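Putative esterase (Bacteroides intestinalis DSM 17393, PDB 5VOL) is a calcium-binding ferulic acid esterase of carbohydrate esterase family 1, probably releasing ferulate from arabinoxylan alongside cognate xylanases. Local coordinates at residues 130-143 and 153-165. Numbering follows the deposited sequence.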
loop_
_atom_site.group_PDB
_atom_site.type_symbol
_atom_site.label_atom_id
_atom_site.label_comp_id
_atom_site.label_asym_id
_atom_site.label_seq_id
_atom_site.Cartn_x
_atom_site.Cartn_y
_atom_site.Cartn_z
ATOM N N ARG C 130 27.235 0.417 16.762
ATOM C CA ARG C 130 25.833 0.609 17.103
ATOM C C ARG C 130 25.013 1.219 15.967
ATOM O O ARG C 130 23.866 0.840 15.717
ATOM C CB ARG C 130 25.762 1.507 18.326
ATOM C CG ARG C 130 24.403 1.987 18.659
ATOM C CD ARG C 130 24.455 2.959 19.803
ATOM N NE ARG C 130 23.118 3.075 20.360
ATOM C CZ ARG C 130 22.205 3.925 19.917
ATOM N NH1 ARG C 130 22.511 4.767 18.930
ATOM N NH2 ARG C 130 21.002 3.946 20.478
ATOM N N GLN C 131 25.632 2.169 15.284
ATOM C CA GLN C 131 24.998 2.916 14.213
ATOM C C GLN C 131 24.645 2.034 13.022
ATOM O O GLN C 131 23.846 2.426 12.169
ATOM C CB GLN C 131 25.925 4.056 13.766
ATOM C CG GLN C 131 26.088 5.205 14.786
ATOM C CD GLN C 131 26.839 4.828 16.080
ATOM O OE1 GLN C 131 27.829 4.079 16.068
ATOM N NE2 GLN C 131 26.365 5.371 17.205
ATOM N N HIS C 132 25.244 0.848 12.956
ATOM C CA HIS C 132 24.960 -0.096 11.880
ATOM C C HIS C 132 24.525 -1.477 12.392
ATOM O O HIS C 132 24.792 -2.511 11.766
ATOM C CB HIS C 132 26.182 -0.223 10.978
ATOM C CG HIS C 132 26.586 1.077 10.355
ATOM N ND1 HIS C 132 27.500 1.928 10.937
ATOM C CD2 HIS C 132 26.165 1.694 9.223
ATOM C CE1 HIS C 132 27.638 3.007 10.183
ATOM N NE2 HIS C 132 26.841 2.887 9.136
ATOM N N ARG C 133 23.835 -1.485 13.523
ATOM C CA ARG C 133 23.346 -2.736 14.089
ATOM C C ARG C 133 21.905 -2.583 14.519
ATOM O O ARG C 133 21.588 -1.707 15.318
ATOM C CB ARG C 133 24.210 -3.181 15.285
ATOM C CG ARG C 133 23.768 -4.541 15.878
ATOM C CD ARG C 133 24.613 -4.986 17.105
ATOM N NE ARG C 133 26.042 -5.115 16.813
ATOM C CZ ARG C 133 26.978 -4.266 17.238
ATOM N NH1 ARG C 133 26.643 -3.215 17.976
ATOM N NH2 ARG C 133 28.255 -4.477 16.933
ATOM N N ALA C 134 21.027 -3.438 13.994
ATOM C CA ALA C 134 19.610 -3.344 14.324
ATOM C C ALA C 134 19.079 -4.715 14.733
ATOM O O ALA C 134 19.726 -5.731 14.503
ATOM C CB ALA C 134 18.804 -2.769 13.125
ATOM N N ILE C 135 17.900 -4.747 15.335
ATOM C CA ILE C 135 17.325 -6.020 15.731
ATOM C C ILE C 135 15.804 -6.004 15.588
ATOM O O ILE C 135 15.151 -4.982 15.805
ATOM C CB ILE C 135 17.756 -6.384 17.192
ATOM C CG1 ILE C 135 17.346 -7.804 17.566
ATOM C CG2 ILE C 135 17.240 -5.372 18.204
ATOM C CD1 ILE C 135 18.063 -8.284 18.857
ATOM N N ALA C 136 15.254 -7.138 15.173
ATOM C CA ALA C 136 13.815 -7.285 14.960
ATOM C C ALA C 136 13.452 -8.739 15.200
ATOM O O ALA C 136 14.326 -9.602 15.169
ATOM C CB ALA C 136 13.432 -6.863 13.541
ATOM N N GLY C 137 12.175 -9.026 15.418
ATOM C CA GLY C 137 11.744 -10.408 15.514
ATOM C C GLY C 137 10.247 -10.508 15.649
ATOM O O GLY C 137 9.588 -9.498 15.907
ATOM N N LEU C 138 9.716 -11.726 15.498
ATOM C CA LEU C 138 8.292 -11.977 15.669
ATOM C C LEU C 138 7.993 -12.756 16.948
ATOM O O LEU C 138 8.785 -13.605 17.377
ATOM C CB LEU C 138 7.729 -12.734 14.456
ATOM C CG LEU C 138 8.208 -14.188 14.353
ATOM C CD1 LEU C 138 7.127 -15.170 14.818
ATOM C CD2 LEU C 138 8.653 -14.516 12.945
ATOM N N SER C 139 6.848 -12.447 17.556
ATOM C CA SER C 139 6.366 -13.157 18.743
ATOM C C SER C 139 7.390 -13.168 19.872
ATOM O O SER C 139 7.774 -12.113 20.378
ATOM C CB SER C 139 5.983 -14.586 18.377
ATOM O OG SER C 139 4.972 -15.066 19.235
ATOM N N MET C 140 7.804 -14.367 20.289
ATOM C CA MET C 140 8.881 -14.503 21.264
ATOM C C MET C 140 10.097 -13.701 20.822
ATOM O O MET C 140 10.729 -13.021 21.630
ATOM C CB MET C 140 9.267 -15.978 21.455
ATOM C CG MET C 140 10.364 -16.242 22.482
ATOM S SD MET C 140 10.696 -18.022 22.682
ATOM C CE MET C 140 11.738 -18.377 21.271
ATOM N N GLY C 141 10.427 -13.802 19.537
ATOM C CA GLY C 141 11.524 -13.042 18.954
ATOM C C GLY C 141 11.322 -11.530 18.966
ATOM O O GLY C 141 12.296 -10.777 19.014
ATOM N N GLY C 142 10.067 -11.088 18.923
ATOM C CA GLY C 142 9.731 -9.679 19.047
ATOM C C GLY C 142 9.969 -9.175 20.459
ATOM O O GLY C 142 10.400 -8.042 20.660
ATOM N N GLY C 143 9.675 -10.013 21.453
ATOM C CA GLY C 143 9.951 -9.642 22.830
ATOM C C GLY C 143 11.447 -9.647 23.081
ATOM O O GLY C 143 11.977 -8.772 23.763
ATOM N N SER C 153 20.896 -0.716 24.819
ATOM C CA SER C 153 20.722 0.432 23.932
ATOM C C SER C 153 22.058 0.924 23.361
ATOM O O SER C 153 22.085 1.600 22.325
ATOM C CB SER C 153 20.005 1.554 24.670
ATOM O OG SER C 153 20.760 2.012 25.773
ATOM N N ASP C 154 23.170 0.563 23.997
ATOM C CA ASP C 154 24.479 0.930 23.455
ATOM C C ASP C 154 24.882 0.017 22.300
ATOM O O ASP C 154 25.902 0.239 21.650
ATOM C CB ASP C 154 25.565 0.921 24.551
ATOM C CG ASP C 154 25.759 -0.453 25.195
ATOM O OD1 ASP C 154 24.810 -1.268 25.235
ATOM O OD2 ASP C 154 26.879 -0.713 25.692
ATOM N N MET C 155 24.076 -1.008 22.031
ATOM C CA MET C 155 24.396 -1.947 20.957
ATOM C C MET C 155 23.506 -1.777 19.716
ATOM O O MET C 155 23.899 -2.160 18.628
ATOM C CB MET C 155 24.290 -3.386 21.465
ATOM C CG MET C 155 25.296 -3.755 22.584
ATOM S SD MET C 155 26.981 -3.824 21.962
ATOM C CE MET C 155 26.983 -5.336 21.005
ATOM N N PHE C 156 22.306 -1.231 19.885
ATOM C CA PHE C 156 21.343 -1.168 18.778
ATOM C C PHE C 156 20.810 0.233 18.500
ATOM O O PHE C 156 20.448 0.962 19.423
ATOM C CB PHE C 156 20.161 -2.096 19.061
ATOM C CG PHE C 156 20.566 -3.513 19.328
ATOM C CD1 PHE C 156 20.866 -4.367 18.277
ATOM C CD2 PHE C 156 20.660 -3.986 20.630
ATOM C CE1 PHE C 156 21.252 -5.677 18.515
ATOM C CE2 PHE C 156 21.046 -5.303 20.878
ATOM C CZ PHE C 156 21.340 -6.148 19.819
ATOM N N CYS C 157 20.735 0.594 17.220
ATOM C CA CYS C 157 20.172 1.889 16.834
ATOM C C CYS C 157 18.665 1.814 16.613
ATOM O O CYS C 157 17.969 2.838 16.686
ATOM C CB CYS C 157 20.857 2.426 15.564
ATOM S SG CYS C 157 20.591 1.448 14.069
ATOM N N ALA C 158 18.156 0.607 16.349
ATOM C CA ALA C 158 16.756 0.442 15.968
ATOM C C ALA C 158 16.193 -0.932 16.342
ATOM O O ALA C 158 16.884 -1.936 16.215
ATOM C CB ALA C 158 16.601 0.669 14.464
ATOM N N VAL C 159 14.925 -0.951 16.751
ATOM C CA VAL C 159 14.190 -2.177 17.059
ATOM C C VAL C 159 12.873 -2.219 16.277
ATOM O O VAL C 159 12.097 -1.271 16.319
ATOM C CB VAL C 159 13.873 -2.292 18.568
ATOM C CG1 VAL C 159 13.028 -3.545 18.854
ATOM C CG2 VAL C 159 15.168 -2.312 19.398
ATOM N N TYR C 160 12.623 -3.323 15.577
ATOM C CA TYR C 160 11.346 -3.522 14.897
ATOM C C TYR C 160 10.684 -4.765 15.495
ATOM O O TYR C 160 11.113 -5.878 15.241
ATOM C CB TYR C 160 11.533 -3.696 13.387
ATOM C CG TYR C 160 10.247 -3.610 12.592
ATOM C CD1 TYR C 160 9.326 -4.655 12.592
ATOM C CD2 TYR C 160 9.958 -2.480 11.832
ATOM C CE1 TYR C 160 8.132 -4.571 11.855
ATOM C CE2 TYR C 160 8.775 -2.381 11.094
ATOM C CZ TYR C 160 7.870 -3.425 11.111
ATOM O OH TYR C 160 6.713 -3.313 10.375
ATOM N N ALA C 161 9.632 -4.559 16.268
ATOM C CA ALA C 161 8.969 -5.624 17.014
ATOM C C ALA C 161 7.681 -6.085 16.319
ATOM O O ALA C 161 6.736 -5.306 16.243
ATOM C CB ALA C 161 8.654 -5.126 18.416
ATOM N N MET C 162 7.638 -7.331 15.826
ATOM C CA MET C 162 6.451 -7.856 15.126
ATOM C C MET C 162 5.623 -8.769 16.008
ATOM O O MET C 162 6.153 -9.768 16.494
ATOM C CB MET C 162 6.839 -8.664 13.883
ATOM C CG MET C 162 7.869 -8.025 12.967
ATOM S SD MET C 162 8.432 -9.281 11.807
ATOM C CE MET C 162 9.672 -8.339 10.931
ATOM N N SER C 163 4.338 -8.448 16.182
ATOM C CA SER C 163 3.418 -9.288 16.947
ATOM C C SER C 163 4.078 -9.748 18.246
ATOM O O SER C 163 4.049 -10.939 18.579
ATOM C CB SER C 163 2.999 -10.500 16.123
ATOM O OG SER C 163 2.675 -10.143 14.786
ATOM N N ALA C 164 4.703 -8.806 18.949
ATOM C CA ALA C 164 5.746 -9.139 19.921
ATOM C C ALA C 164 5.192 -9.688 21.225
ATOM O O ALA C 164 4.131 -9.283 21.675
ATOM C CB ALA C 164 6.608 -7.917 20.208
ATOM N N LEU C 165 5.930 -10.614 21.827
ATOM C CA LEU C 165 5.607 -11.080 23.175
ATOM C C LEU C 165 6.181 -10.082 24.180
ATOM O O LEU C 165 7.223 -10.327 24.781
ATOM C CB LEU C 165 6.170 -12.476 23.412
ATOM C CG LEU C 165 5.862 -13.182 24.735
ATOM C CD1 LEU C 165 4.375 -13.548 24.813
ATOM C CD2 LEU C 165 6.745 -14.427 24.884
#
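Arg130 sets CG opposite its backbone N (chi1 170°) and runs on extended, long enough for NE to hydrogen-bond to Ser153 O at 2.7 Å, the acceptor lying in the guanidinium plane; NH2 also bonds Ser212 O. Arg133 instead bends at chi3 (-59°), turning NH1 back onto a lone pair of Met155 O, 3.0 Å away, with Met155 CE over one guanidinium face and Glu121 salt-bridged to NE. Branched Ile135 lays CG2 over a face of the Phe156 ring, 4.0 Å from its centroid, and beside Val159 CG2. Strands 133-138 and 158-162 are parallel neighbours in the central sheet of an alpha/beta-hydrolase fold, joined by helix 140-151 in a beta-alpha-beta crossover; Ile135 N donates to Ala158 O and Ile135 O accepts from Tyr160 N. Pairing sets Ala136 CB 3.7 Å from Tyr160 CB; alanine, with nothing beyond CB, suits this place against Tyr160 O. Gly137, Ser139 and Gly141 fit the GxSxG nucleophile elbow: Gly141 O lies 3.6 Å from Gly137 CA, with no side chain in its way. Ser139, whose positive phi (55°) marks the tight strand-to-helix turn, is probably the nucleophile, its OG bonded to His252 NE2. Ser139 O accepts from Gly143 N and, from above the carbonyl plane, Leu165 N.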